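Cytosolic phospholipase A2 delta (Homo sapiens, PDB 5IXC) hydrolyses glycerophospholipids at the sn-2 position in a calcium-dependent manner, with a preference for linoleic acid there. Local coordinates at residues 165-170 and 212-217; 222-227 and 243-248; 330-335 and 675-680. All coordinates share one frame; numbering follows the deposited sequence.

Contact 1 (165-170 and 212-217). With BA (barium ion), chain D.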
ATOM      1  N   LEU A 165      18.808  10.306 -13.172  1.00 52.17           N
ATOM      2  CA  LEU A 165      17.836  11.267 -13.646  1.00 51.90           C
ATOM      3  C   LEU A 165      18.550  12.502 -14.135  1.00 49.59           C
ATOM      4  O   LEU A 165      19.415  13.020 -13.449  1.00 54.67           O
ATOM      5  CB  LEU A 165      16.944  11.644 -12.479  1.00 51.32           C
ATOM      6  CG  LEU A 165      15.482  11.900 -12.783  1.00 55.82           C
ATOM      7  CD1 LEU A 165      14.816  10.617 -13.268  1.00 57.70           C
ATOM      8  CD2 LEU A 165      14.817  12.398 -11.517  1.00 53.77           C
ATOM      9  N   SER A 166      18.214  12.970 -15.318  1.00 46.89           N
ATOM     10  CA  SER A 166      18.700  14.261 -15.744  1.00 51.11           C
ATOM     11  C   SER A 166      17.520  15.175 -15.952  1.00 52.70           C
ATOM     12  O   SER A 166      16.384  14.727 -16.033  1.00 54.09           O
ATOM     13  CB  SER A 166      19.589  14.169 -16.989  1.00 53.48           C
ATOM     14  OG  SER A 166      19.005  13.379 -17.998  1.00 54.38           O
ATOM     15  N   CYS A 167      17.797  16.465 -15.973  1.00 53.62           N
ATOM     16  CA  CYS A 167      16.765  17.458 -16.078  1.00 54.93           C
ATOM     17  C   CYS A 167      17.035  18.305 -17.287  1.00 53.17           C
ATOM     18  O   CYS A 167      18.180  18.633 -17.564  1.00 51.09           O
ATOM     19  CB  CYS A 167      16.759  18.309 -14.832  1.00 59.80           C
ATOM     20  SG  CYS A 167      15.856  17.596 -13.389  1.00 76.25           S
ATOM     21  N   LEU A 168      15.985  18.632 -18.025  1.00 53.13           N
ATOM     22  CA  LEU A 168      16.132  19.500 -19.168  1.00 52.79           C
ATOM     23  C   LEU A 168      15.542  20.818 -18.792  1.00 56.04           C
ATOM     24  O   LEU A 168      14.431  20.881 -18.298  1.00 56.88           O
ATOM     25  CB  LEU A 168      15.416  18.934 -20.386  1.00 53.29           C
ATOM     26  CG  LEU A 168      15.736  19.487 -21.787  1.00 52.78           C
ATOM     27  CD1 LEU A 168      14.701  20.482 -22.254  1.00 53.31           C
ATOM     28  CD2 LEU A 168      17.103  20.135 -21.868  1.00 52.67           C
ATOM     29  N   ASP A 169      16.293  21.875 -19.028  1.00 63.62           N
ATOM     30  CA  ASP A 169      15.857  23.194 -18.658  1.00 64.94           C
ATOM     31  C   ASP A 169      15.694  24.093 -19.864  1.00 58.28           C
ATOM     32  O   ASP A 169      16.597  24.194 -20.681  1.00 50.71           O
ATOM     33  CB  ASP A 169      16.873  23.784 -17.708  1.00 74.21           C
ATOM     34  CG  ASP A 169      16.227  24.476 -16.580  1.00 83.81           C
ATOM     35  OD1 ASP A 169      16.403  24.006 -15.436  1.00 96.70           O
ATOM     36  OD2 ASP A 169      15.513  25.475 -16.837  1.00 96.88           O
ATOM     37  N   VAL A 170      14.543  24.758 -19.937  1.00 57.50           N
ATOM     38  CA  VAL A 170      14.152  25.523 -21.116  1.00 62.84           C
ATOM     39  C   VAL A 170      13.675  26.933 -20.772  1.00 67.00           C
ATOM     40  O   VAL A 170      12.649  27.082 -20.117  1.00 65.31           O
ATOM     41  CB  VAL A 170      13.023  24.799 -21.884  1.00 64.75           C
ATOM     42  CG1 VAL A 170      12.673  25.520 -23.192  1.00 65.23           C
ATOM     43  CG2 VAL A 170      13.432  23.369 -22.185  1.00 63.31           C
ATOM     44  N   ARG A 212      10.891  22.807 -16.782  1.00 58.87           N
ATOM     45  CA  ARG A 212      11.768  21.744 -16.340  1.00 60.80           C
ATOM     46  C   ARG A 212      11.178  20.391 -16.764  1.00 57.81           C
ATOM     47  O   ARG A 212       9.985  20.134 -16.593  1.00 52.10           O
ATOM     48  CB  ARG A 212      11.936  21.840 -14.824  1.00 67.62           C
ATOM     49  CG  ARG A 212      12.769  20.753 -14.170  1.00 75.96           C
ATOM     50  CD  ARG A 212      14.267  20.882 -14.426  1.00 84.95           C
ATOM     51  NE  ARG A 212      14.874  22.126 -13.951  1.00 92.97           N
ATOM     52  CZ  ARG A 212      15.046  22.460 -12.674  1.00 94.93           C
ATOM     53  NH1 ARG A 212      14.629  21.671 -11.692  1.00 97.22           N
ATOM     54  NH2 ARG A 212      15.630  23.611 -12.373  1.00 95.35           N
ATOM     55  N   PHE A 213      12.019  19.550 -17.363  1.00 55.61           N
ATOM     56  CA  PHE A 213      11.666  18.161 -17.674  1.00 52.71           C
ATOM     57  C   PHE A 213      12.597  17.207 -16.943  1.00 49.81           C
ATOM     58  O   PHE A 213      13.814  17.350 -17.015  1.00 48.41           O
ATOM     59  CB  PHE A 213      11.797  17.870 -19.161  1.00 53.82           C
ATOM     60  CG  PHE A 213      10.688  18.423 -19.997  1.00 54.28           C
ATOM     61  CD1 PHE A 213       9.586  17.635 -20.327  1.00 55.20           C
ATOM     62  CD2 PHE A 213      10.765  19.711 -20.500  1.00 55.56           C
ATOM     63  CE1 PHE A 213       8.572  18.138 -21.129  1.00 56.14           C
ATOM     64  CE2 PHE A 213       9.754  20.225 -21.302  1.00 55.97           C
ATOM     65  CZ  PHE A 213       8.658  19.438 -21.615  1.00 57.02           C
ATOM     66  N   HIS A 214      12.015  16.224 -16.272  1.00 47.46           N
ATOM     67  CA  HIS A 214      12.777  15.149 -15.626  1.00 49.11           C
ATOM     68  C   HIS A 214      12.643  13.858 -16.430  1.00 46.76           C
ATOM     69  O   HIS A 214      11.540  13.469 -16.821  1.00 40.15           O
ATOM     70  CB  HIS A 214      12.269  14.885 -14.203  1.00 50.47           C
ATOM     71  CG  HIS A 214      12.245  16.101 -13.330  1.00 51.73           C
ATOM     72  ND1 HIS A 214      11.298  17.092 -13.467  1.00 51.35           N
ATOM     73  CD2 HIS A 214      13.043  16.482 -12.305  1.00 49.70           C
ATOM     74  CE1 HIS A 214      11.522  18.033 -12.569  1.00 51.69           C
ATOM     75  NE2 HIS A 214      12.571  17.684 -11.848  1.00 49.28           N
ATOM     76  N   TYR A 215      13.769  13.188 -16.647  1.00 46.30           N
ATOM     77  CA  TYR A 215      13.788  11.954 -17.419  1.00 46.33           C
ATOM     78  C   TYR A 215      15.050  11.189 -17.141  1.00 44.88           C
ATOM     79  O   TYR A 215      16.054  11.769 -16.807  1.00 49.34           O
ATOM     80  CB  TYR A 215      13.692  12.261 -18.914  1.00 46.39           C
ATOM     81  CG  TYR A 215      14.808  13.139 -19.407  1.00 47.97           C
ATOM     82  CD1 TYR A 215      15.920  12.599 -20.041  1.00 50.05           C
ATOM     83  CD2 TYR A 215      14.762  14.506 -19.224  1.00 50.11           C
ATOM     84  CE1 TYR A 215      16.951  13.407 -20.495  1.00 52.55           C
ATOM     85  CE2 TYR A 215      15.787  15.320 -19.668  1.00 53.66           C
ATOM     86  CZ  TYR A 215      16.881  14.773 -20.303  1.00 53.28           C
ATOM     87  OH  TYR A 215      17.892  15.599 -20.748  1.00 53.72           O
ATOM     88  N   MET A 216      14.988   9.881 -17.307  1.00 49.04           N
ATOM     89  CA  MET A 216      16.148   9.010 -17.082  1.00 49.13           C
ATOM     90  C   MET A 216      17.323   9.383 -17.979  1.00 48.97           C
ATOM     91  O   MET A 216      17.149   9.702 -19.167  1.00 48.96           O
ATOM     92  CB  MET A 216      15.786   7.547 -17.339  1.00 50.13           C
ATOM     93  CG  MET A 216      15.221   6.815 -16.145  1.00 50.68           C
ATOM     94  SD  MET A 216      14.660   5.178 -16.632  1.00 51.87           S
ATOM     95  CE  MET A 216      12.967   5.631 -17.083  1.00 55.08           C
ATOM     96  N   ALA A 217      18.524   9.315 -17.411  1.00 47.75           N
ATOM     97  CA  ALA A 217      19.751   9.645 -18.152  1.00 46.03           C
ATOM     98  C   ALA A 217      20.064   8.605 -19.218  1.00 45.50           C
ATOM     99  O   ALA A 217      20.628   8.923 -20.253  1.00 45.82           O
ATOM    100  CB  ALA A 217      20.931   9.788 -17.205  1.00 46.36           C
TER
HETATM  101 BA    BA D 902      16.535  27.796 -15.131  0.50125.71          BA
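Asp169 and Arg212 carry the charged part of this contact. Arg212 approaches side-on and gives both NE and NH2 to one carboxylate oxygen: Arg212 NE lies 2.8 Å from Asp169 OD1 and NH2 lies 3.2 Å from the same atom. OD1 sits near the guanidinium plane, yet the carboxylate is turned 64° from it, and NE meets OD1 from above the carboxylate plane. Bends at chi2 (73°) and chi3 (60°) bring the arginine across to the neighbouring strand, with CD against Cys167 CB. The other oxygen, Asp169 OD2, binds a barium ion at 3.1 Å.

Backbone hydrogen bonds join Ser166 to Tyr215 and Leu168 to Phe213 in both directions, as antiparallel hydrogen-bonded pairs; the shortest runs from Leu168 N to Phe213 O, 2.7 Å.

Among sulfur and ring contacts, Cys167 SG stands obliquely 3.8 Å from the centroid of the His214 ring, while its disulfide reaches Cys278. The His214 nitrogens turn to Glu198 and, weakly, Glu280. Ser166 OG lies over one face of the Tyr215 ring, whose CE2 packs on Leu168 CB.

A leucine in place of Arg212 would probably leave Asp169 OD1 without its two N-H donors and its cationic mate. With one carboxylate oxygen on arginine and the other on metal, the Asp169 charge is shared between two cations, which probably favours its ionised form.

Contact 2 (222-227 and 243-248)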
ATOM      1  N   GLU A 222      14.450  12.660 -27.368  1.00 57.95           N
ATOM      2  CA  GLU A 222      14.552  13.963 -28.002  1.00 59.72           C
ATOM      3  C   GLU A 222      13.572  14.949 -27.415  1.00 58.02           C
ATOM      4  O   GLU A 222      12.573  14.582 -26.799  1.00 59.74           O
ATOM      5  CB  GLU A 222      14.323  13.842 -29.500  1.00 64.47           C
ATOM      6  CG  GLU A 222      12.898  13.502 -29.895  1.00 70.41           C
ATOM      7  CD  GLU A 222      12.821  12.873 -31.273  1.00 77.28           C
ATOM      8  OE1 GLU A 222      13.847  12.314 -31.728  1.00 82.33           O
ATOM      9  OE2 GLU A 222      11.741  12.930 -31.904  1.00 77.50           O
ATOM     10  N   LEU A 223      13.869  16.219 -27.603  1.00 56.23           N
ATOM     11  CA  LEU A 223      12.900  17.245 -27.283  1.00 56.54           C
ATOM     12  C   LEU A 223      12.353  17.849 -28.564  1.00 57.80           C
ATOM     13  O   LEU A 223      13.096  18.214 -29.475  1.00 57.39           O
ATOM     14  CB  LEU A 223      13.502  18.340 -26.421  1.00 56.08           C
ATOM     15  CG  LEU A 223      12.505  19.485 -26.186  1.00 56.52           C
ATOM     16  CD1 LEU A 223      11.816  19.367 -24.839  1.00 57.12           C
ATOM     17  CD2 LEU A 223      13.207  20.823 -26.315  1.00 56.19           C
ATOM     18  N   SER A 224      11.039  17.964 -28.607  1.00 56.33           N
ATOM     19  CA  SER A 224      10.364  18.496 -29.770  1.00 59.19           C
ATOM     20  C   SER A 224       9.631  19.758 -29.396  1.00 60.86           C
ATOM     21  O   SER A 224       8.932  19.794 -28.393  1.00 62.83           O
ATOM     22  CB  SER A 224       9.400  17.466 -30.333  1.00 57.98           C
ATOM     23  OG  SER A 224      10.130  16.442 -30.977  1.00 62.78           O
ATOM     24  N   GLY A 225       9.808  20.785 -30.218  1.00 62.22           N
ATOM     25  CA  GLY A 225       9.194  22.089 -30.002  1.00 62.93           C
ATOM     26  C   GLY A 225       8.430  22.558 -31.226  1.00 66.96           C
ATOM     27  O   GLY A 225       8.736  22.179 -32.359  1.00 71.79           O
ATOM     28  N   ARG A 226       7.436  23.402 -30.995  1.00 72.99           N
ATOM     29  CA  ARG A 226       6.490  23.796 -32.045  1.00 80.47           C
ATOM     30  C   ARG A 226       5.538  24.908 -31.587  1.00 77.80           C
ATOM     31  O   ARG A 226       5.125  24.949 -30.430  1.00 74.40           O
ATOM     32  CB  ARG A 226       5.669  22.571 -32.471  1.00 86.04           C
ATOM     33  CG  ARG A 226       4.750  22.776 -33.662  1.00 89.99           C
ATOM     34  CD  ARG A 226       3.912  21.533 -33.910  1.00 93.75           C
ATOM     35  NE  ARG A 226       2.893  21.352 -32.874  1.00 89.37           N
ATOM     36  CZ  ARG A 226       1.905  20.463 -32.928  1.00 89.03           C
ATOM     37  NH1 ARG A 226       1.772  19.649 -33.972  1.00 91.83           N
ATOM     38  NH2 ARG A 226       1.039  20.389 -31.927  1.00 88.01           N
ATOM     39  N   LEU A 227       5.180  25.794 -32.511  1.00 81.33           N
ATOM     40  CA  LEU A 227       4.203  26.863 -32.245  1.00 82.21           C
ATOM     41  C   LEU A 227       2.923  26.684 -33.057  1.00 78.87           C
ATOM     42  O   LEU A 227       1.824  26.909 -32.555  1.00 72.21           O
ATOM     43  CB  LEU A 227       4.806  28.237 -32.541  1.00 85.79           C
ATOM     44  CG  LEU A 227       5.464  28.994 -31.377  1.00 87.70           C
ATOM     45  CD1 LEU A 227       6.351  28.093 -30.534  1.00 92.25           C
ATOM     46  CD2 LEU A 227       6.274  30.171 -31.903  1.00 88.25           C
ATOM     47  N   TYR A 243       7.839  20.857 -36.732  1.00 91.34           N
ATOM     48  CA  TYR A 243       8.379  20.348 -35.469  1.00 90.79           C
ATOM     49  C   TYR A 243       9.901  20.421 -35.479  1.00 86.27           C
ATOM     50  O   TYR A 243      10.555  19.696 -36.236  1.00 89.35           O
ATOM     51  CB  TYR A 243       7.989  18.880 -35.276  1.00 92.00           C
ATOM     52  CG  TYR A 243       6.884  18.620 -34.289  1.00 90.87           C
ATOM     53  CD1 TYR A 243       5.650  18.136 -34.709  1.00 95.18           C
ATOM     54  CD2 TYR A 243       7.083  18.814 -32.930  1.00 88.71           C
ATOM     55  CE1 TYR A 243       4.637  17.871 -33.799  1.00 93.98           C
ATOM     56  CE2 TYR A 243       6.076  18.553 -32.011  1.00 89.88           C
ATOM     57  CZ  TYR A 243       4.855  18.082 -32.451  1.00 89.13           C
ATOM     58  OH  TYR A 243       3.849  17.817 -31.553  1.00 85.01           O
ATOM     59  N   LEU A 244      10.469  21.284 -34.645  1.00 77.59           N
ATOM     60  CA  LEU A 244      11.914  21.251 -34.411  1.00 72.82           C
ATOM     61  C   LEU A 244      12.196  20.227 -33.337  1.00 67.97           C
ATOM     62  O   LEU A 244      11.497  20.183 -32.321  1.00 66.25           O
ATOM     63  CB  LEU A 244      12.466  22.614 -34.002  1.00 70.15           C
ATOM     64  CG  LEU A 244      12.374  23.714 -35.061  1.00 72.38           C
ATOM     65  CD1 LEU A 244      13.225  24.885 -34.617  1.00 75.01           C
ATOM     66  CD2 LEU A 244      12.812  23.246 -36.444  1.00 74.10           C
ATOM     67  N   THR A 245      13.206  19.398 -33.571  1.00 63.51           N
ATOM     68  CA  THR A 245      13.575  18.368 -32.607  1.00 64.66           C
ATOM     69  C   THR A 245      15.048  18.443 -32.273  1.00 63.36           C
ATOM     70  O   THR A 245      15.880  18.623 -33.153  1.00 68.06           O
ATOM     71  CB  THR A 245      13.272  16.954 -33.132  1.00 65.60           C
ATOM     72  OG1 THR A 245      14.167  16.640 -34.208  1.00 65.56           O
ATOM     73  CG2 THR A 245      11.832  16.850 -33.615  1.00 64.13           C
ATOM     74  N   VAL A 246      15.362  18.277 -30.994  1.00 63.57           N
ATOM     75  CA  VAL A 246      16.747  18.204 -30.540  1.00 61.93           C
ATOM     76  C   VAL A 246      16.965  16.847 -29.919  1.00 59.90           C
ATOM     77  O   VAL A 246      16.163  16.435 -29.082  1.00 64.37           O
ATOM     78  CB  VAL A 246      17.047  19.273 -29.481  1.00 62.45           C
ATOM     79  CG1 VAL A 246      18.495  19.186 -29.018  1.00 64.51           C
ATOM     80  CG2 VAL A 246      16.761  20.651 -30.037  1.00 61.05           C
ATOM     81  N   PRO A 247      18.042  16.146 -30.312  1.00 56.33           N
ATOM     82  CA  PRO A 247      18.308  14.861 -29.675  1.00 58.01           C
ATOM     83  C   PRO A 247      18.868  14.999 -28.274  1.00 62.72           C
ATOM     84  O   PRO A 247      19.533  15.985 -27.955  1.00 63.19           O
ATOM     85  CB  PRO A 247      19.347  14.206 -30.591  1.00 57.37           C
ATOM     86  CG  PRO A 247      19.959  15.317 -31.347  1.00 58.31           C
ATOM     87  CD  PRO A 247      18.940  16.410 -31.443  1.00 55.12           C
ATOM     88  N   LEU A 248      18.591  13.989 -27.457  1.00 66.83           N
ATOM     89  CA  LEU A 248      19.131  13.875 -26.109  1.00 65.53           C
ATOM     90  C   LEU A 248      19.752  12.490 -25.997  1.00 68.65           C
ATOM     91  O   LEU A 248      19.080  11.518 -25.658  1.00 67.47           O
ATOM     92  CB  LEU A 248      18.027  14.065 -25.064  1.00 65.00           C
ATOM     93  CG  LEU A 248      17.203  15.357 -25.166  1.00 62.78           C
ATOM     94  CD1 LEU A 248      16.034  15.321 -24.199  1.00 60.83           C
ATOM     95  CD2 LEU A 248      18.064  16.579 -24.901  1.00 61.13           C
TER
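An antiparallel pairing at the margin of a four-stranded sheet, in what is probably a second C2 domain between the first and the catalytic domain, joins 222-227 to 243-248. The strand axes run at 165° to each other, and two hydrogen-bonded pairs set the register. The bonds from Leu223 N to Val246 O and from Val246 N to Leu223 O are both 2.7 Å. Gly225 N reaches Leu244 O at 2.8 Å, and the return bond from Leu244 N to Gly225 O is less straight.

On the face bearing Glu222, Ser224 and Thr245, the serine OG touches Thr245 CG2 at 3.2 Å. Beside them, Ser224 CB abuts the Tyr243 ring at CD2.

Arg226 and Tyr243 meet side chain to side chain. Arg226 CD lies over the centre of the Tyr243 ring, 3.8 Å from the centroid and 12° off the normal, a CH-pi contact. The arginine CG is anti to the backbone N, and a bend at chi3 (71°) lays the guanidinium across the phenol, with Tyr243 OH over one guanidinium face and Arg226 NH1 3.4 Å from Tyr243 CE1. Glu190 fixes the charged end through a salt bridge from Arg226 NH2, and also meets Tyr243 OH weakly.

Strand 221-226 has strand 190-192 on its other flank, whereas 244-248 is outermost; Leu244 and Val246 rest on Met259 of strand 257-261.

Contact 3 (330-335 and 675-680). With 7FA (methyl (R)-(6Z,9Z,12Z)-octadeca-6,9,12-trien-1-ylphosphonofluoridate), chain C.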
ATOM      1  N   MET A 330      -1.305  -7.144  18.144  1.00 48.09           N
ATOM      2  CA  MET A 330      -1.545  -7.564  16.772  1.00 45.40           C
ATOM      3  C   MET A 330      -3.037  -7.821  16.659  1.00 42.34           C
ATOM      4  O   MET A 330      -3.587  -8.581  17.455  1.00 42.52           O
ATOM      5  CB  MET A 330      -0.759  -8.839  16.511  1.00 45.19           C
ATOM      6  CG  MET A 330      -0.623  -9.228  15.069  1.00 44.48           C
ATOM      7  SD  MET A 330       0.636 -10.512  14.974  1.00 48.73           S
ATOM      8  CE  MET A 330      -0.276 -11.961  15.465  1.00 46.16           C
ATOM      9  N   ALA A 331      -3.686  -7.191  15.686  1.00 40.79           N
ATOM     10  CA  ALA A 331      -5.146  -7.299  15.541  1.00 41.42           C
ATOM     11  C   ALA A 331      -5.599  -7.549  14.099  1.00 40.96           C
ATOM     12  O   ALA A 331      -5.018  -7.015  13.164  1.00 43.74           O
ATOM     13  CB  ALA A 331      -5.820  -6.054  16.087  1.00 42.07           C
ATOM     14  N   THR A 332      -6.631  -8.372  13.946  1.00 39.91           N
ATOM     15  CA  THR A 332      -7.192  -8.693  12.638  1.00 40.72           C
ATOM     16  C   THR A 332      -8.273  -7.702  12.278  1.00 43.56           C
ATOM     17  O   THR A 332      -8.637  -6.845  13.072  1.00 42.66           O
ATOM     18  CB  THR A 332      -7.870 -10.087  12.587  1.00 41.87           C
ATOM     19  OG1 THR A 332      -9.073 -10.085  13.377  1.00 37.82           O
ATOM     20  CG2 THR A 332      -6.931 -11.171  13.056  1.00 43.14           C
ATOM     21  N   GLY A 333      -8.808  -7.861  11.073  1.00 43.80           N
ATOM     22  CA  GLY A 333      -9.978  -7.110  10.639  1.00 41.04           C
ATOM     23  C   GLY A 333     -11.259  -7.728  11.155  1.00 39.88           C
ATOM     24  O   GLY A 333     -11.242  -8.575  12.035  1.00 40.61           O
ATOM     25  N   GLY A 334     -12.372  -7.298  10.575  1.00 41.61           N
ATOM     26  CA  GLY A 334     -13.717  -7.716  11.004  1.00 42.55           C
ATOM     27  C   GLY A 334     -14.728  -6.588  11.197  1.00 45.07           C
ATOM     28  O   GLY A 334     -15.655  -6.705  11.998  1.00 49.53           O
ATOM     29  N   GLY A 335     -14.553  -5.492  10.475  1.00 45.84           N
ATOM     30  CA  GLY A 335     -15.487  -4.365  10.521  1.00 46.01           C
ATOM     31  C   GLY A 335     -15.819  -3.855  11.912  1.00 45.46           C
ATOM     32  O   GLY A 335     -14.930  -3.634  12.729  1.00 45.17           O
ATOM     33  N   SER A 675      -1.906 -11.335  20.435  1.00 43.22           N
ATOM     34  CA  SER A 675      -2.620 -11.494  19.178  1.00 42.14           C
ATOM     35  C   SER A 675      -4.127 -11.567  19.415  1.00 40.26           C
ATOM     36  O   SER A 675      -4.632 -12.554  19.940  1.00 37.59           O
ATOM     37  CB  SER A 675      -2.127 -12.756  18.464  1.00 43.16           C
ATOM     38  OG  SER A 675      -2.841 -13.003  17.257  1.00 42.18           O
ATOM     39  N   PHE A 676      -4.834 -10.516  19.024  1.00 39.88           N
ATOM     40  CA  PHE A 676      -6.283 -10.487  19.143  1.00 42.05           C
ATOM     41  C   PHE A 676      -6.912 -10.844  17.823  1.00 43.89           C
ATOM     42  O   PHE A 676      -6.587 -10.262  16.788  1.00 46.60           O
ATOM     43  CB  PHE A 676      -6.777  -9.105  19.566  1.00 44.64           C
ATOM     44  CG  PHE A 676      -6.221  -8.630  20.882  1.00 47.24           C
ATOM     45  CD1 PHE A 676      -6.249  -9.449  22.007  1.00 48.94           C
ATOM     46  CD2 PHE A 676      -5.687  -7.361  20.999  1.00 48.67           C
ATOM     47  CE1 PHE A 676      -5.733  -9.014  23.212  1.00 49.43           C
ATOM     48  CE2 PHE A 676      -5.163  -6.924  22.198  1.00 49.08           C
ATOM     49  CZ  PHE A 676      -5.191  -7.750  23.306  1.00 49.67           C
ATOM     50  N   ASP A 677      -7.853 -11.773  17.864  1.00 43.22           N
ATOM     51  CA  ASP A 677      -8.451 -12.296  16.641  1.00 45.24           C
ATOM     52  C   ASP A 677      -9.961 -12.133  16.670  1.00 42.51           C
ATOM     53  O   ASP A 677     -10.613 -12.554  17.611  1.00 42.86           O
ATOM     54  CB  ASP A 677      -8.093 -13.769  16.489  1.00 47.96           C
ATOM     55  CG  ASP A 677      -8.361 -14.292  15.101  1.00 51.84           C
ATOM     56  OD1 ASP A 677      -7.418 -14.277  14.291  1.00 59.02           O
ATOM     57  OD2 ASP A 677      -9.509 -14.702  14.817  1.00 49.21           O
ATOM     58  N   TYR A 678     -10.515 -11.554  15.615  1.00 42.65           N
ATOM     59  CA  TYR A 678     -11.945 -11.206  15.599  1.00 42.98           C
ATOM     60  C   TYR A 678     -12.765 -11.998  14.589  1.00 44.40           C
ATOM     61  O   TYR A 678     -13.898 -11.652  14.296  1.00 44.16           O
ATOM     62  CB  TYR A 678     -12.125  -9.700  15.418  1.00 40.33           C
ATOM     63  CG  TYR A 678     -11.331  -8.920  16.436  1.00 38.00           C
ATOM     64  CD1 TYR A 678     -11.616  -9.029  17.771  1.00 36.33           C
ATOM     65  CD2 TYR A 678     -10.267  -8.095  16.055  1.00 39.04           C
ATOM     66  CE1 TYR A 678     -10.888  -8.346  18.713  1.00 35.84           C
ATOM     67  CE2 TYR A 678      -9.541  -7.390  17.002  1.00 37.43           C
ATOM     68  CZ  TYR A 678      -9.858  -7.534  18.332  1.00 36.53           C
ATOM     69  OH  TYR A 678      -9.142  -6.862  19.292  1.00 38.84           O
ATOM     70  N   SER A 679     -12.200 -13.092  14.102  1.00 47.21           N
ATOM     71  CA  SER A 679     -12.928 -14.019  13.242  1.00 48.53           C
ATOM     72  C   SER A 679     -14.051 -14.760  13.987  1.00 50.50           C
ATOM     73  O   SER A 679     -13.929 -15.054  15.162  1.00 52.56           O
ATOM     74  CB  SER A 679     -11.950 -15.027  12.664  1.00 46.96           C
ATOM     75  OG  SER A 679     -12.620 -15.942  11.840  1.00 46.08           O
ATOM     76  N   LEU A 680     -15.140 -15.062  13.288  1.00 53.19           N
ATOM     77  CA  LEU A 680     -16.281 -15.810  13.863  1.00 49.11           C
ATOM     78  C   LEU A 680     -16.249 -17.301  13.515  1.00 53.26           C
ATOM     79  O   LEU A 680     -16.874 -18.122  14.181  1.00 59.46           O
ATOM     80  CB  LEU A 680     -17.611 -15.198  13.413  1.00 45.57           C
ATOM     81  CG  LEU A 680     -17.909 -13.818  14.006  1.00 46.35           C
ATOM     82  CD1 LEU A 680     -19.150 -13.180  13.396  1.00 44.19           C
ATOM     83  CD2 LEU A 680     -18.037 -13.879  15.523  1.00 46.38           C
TER
HETATM   84  C1  7FA C 901     -13.824  -3.510   6.757  1.00 45.39           C
HETATM   85  P1  7FA C 901     -12.453  -4.636   7.112  1.00 43.16           P
HETATM   86  C2  7FA C 901     -15.185  -4.198   6.787  1.00 45.74           C
HETATM   87  O2  7FA C 901     -12.155  -5.498   5.802  1.00 47.20           O
HETATM   88  C3  7FA C 901     -16.187  -3.176   6.272  1.00 48.46           C
HETATM   89  C4  7FA C 901     -17.650  -3.621   6.259  1.00 53.01           C
HETATM   90  C5  7FA C 901     -18.455  -2.362   5.963  1.00 58.39           C
HETATM   91  C6  7FA C 901     -19.913  -2.559   5.623  1.00 64.23           C
HETATM   92  C7  7FA C 901     -20.448  -1.656   4.793  1.00 71.72           C
HETATM   93  C8  7FA C 901     -21.892  -1.682   4.344  1.00 81.02           C
HETATM   94  C9  7FA C 901     -22.180  -0.340   3.704  1.00 83.58           C
HETATM   95  CM  7FA C 901     -12.169  -6.913   5.857  1.00 51.45           C
HETATM   96  C10 7FA C 901     -21.893  -0.136   2.416  1.00 86.64           C
HETATM   97  C11 7FA C 901     -22.151   1.213   1.794  1.00 87.68           C
HETATM   98  C12 7FA C 901     -22.710   1.105   0.397  1.00 88.94           C
HETATM   99  C13 7FA C 901     -22.031   1.594  -0.639  1.00 90.40           C
HETATM  100  C14 7FA C 901     -22.615   1.475  -2.027  1.00 96.56           C
HETATM  101  C15 7FA C 901     -22.454   0.067  -2.598  1.00 97.13           C
HETATM  102  C16 7FA C 901     -23.523  -0.249  -3.639  1.00 98.27           C
HETATM  103  C17 7FA C 901     -23.366   0.614  -4.889  1.00101.16           C
HETATM  104  C18 7FA C 901     -24.161   0.049  -6.052  1.00106.34           C
HETATM  105  O1  7FA C 901     -12.673  -5.465   8.300  1.00 43.37           O
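The Tyr678 ring presents its edge to 330-335: Gly333 O and Thr332 O lie near its plane, as does Ala331 CB, 4.1 Å from Tyr678 CE2. Thr332 OG1 approaches this ring obliquely, 3.5 Å from Tyr678 CD2. His345 meets the tyrosine with ring planes about 25° apart and takes part in a hydrogen bond with its hydroxyl. His345 also stacks on the Phe676 ring, which meets Phe734 at about 50°.

Thr332 ties together the loops that follow the two strands. Its OG1 accepts from Tyr678 N at 3.0 Å and donates to Gly333 O, on a lone pair in the carbonyl plane. A chi1 of 69° places OG1 between its backbone N and carbonyl carbon, within reach of both partners, and turns CG2 to Asp677 OD1. Asp677 OD2 in turn accepts from Ser679 N, closing an Asx turn.

Strands 327-331 and 672-676 are parallel neighbours in the mixed sheet of the alpha/beta catalytic domain. Phe676 N binds Met330 O at 2.8 Å along an almost straight approach, while the bond from Thr332 N to Phe676 O is weak. Beyond the first strand the glycine-rich turn leads into helix 335-351 and forms an oxyanion hole: Gly334 N and Gly335 N each lie 2.9 Å from O1 of the fluorophosphonate inhibitor. A beta carbon on Gly333 would probably crowd O1, and the backbone angles of Gly334 call for glycine.

Contacts 1 and 2 are neighbours in what is probably the second C2 domain, their centres 14 Å apart, and they touch: Leu168 CD1 packs on Leu223 CD1 at 4.0 Å, and Tyr215 OH meets Leu248 CD1 at 3.9 Å. Strands 210-216 and 221-226 follow each other, and contact 1 closes before contact 2 opens along the chain. Contact 3 belongs to the catalytic domain, with its centre 48 Å from that of contact 1 and 58 Å from that of contact 2, on the opposite side of the chain's centre. It holds the inhibitor's O1, and Gly333 lies about 4 Å from the side chain of the nucleophile Ser365; in contact 1 Asp169 OD2 binds a barium ion.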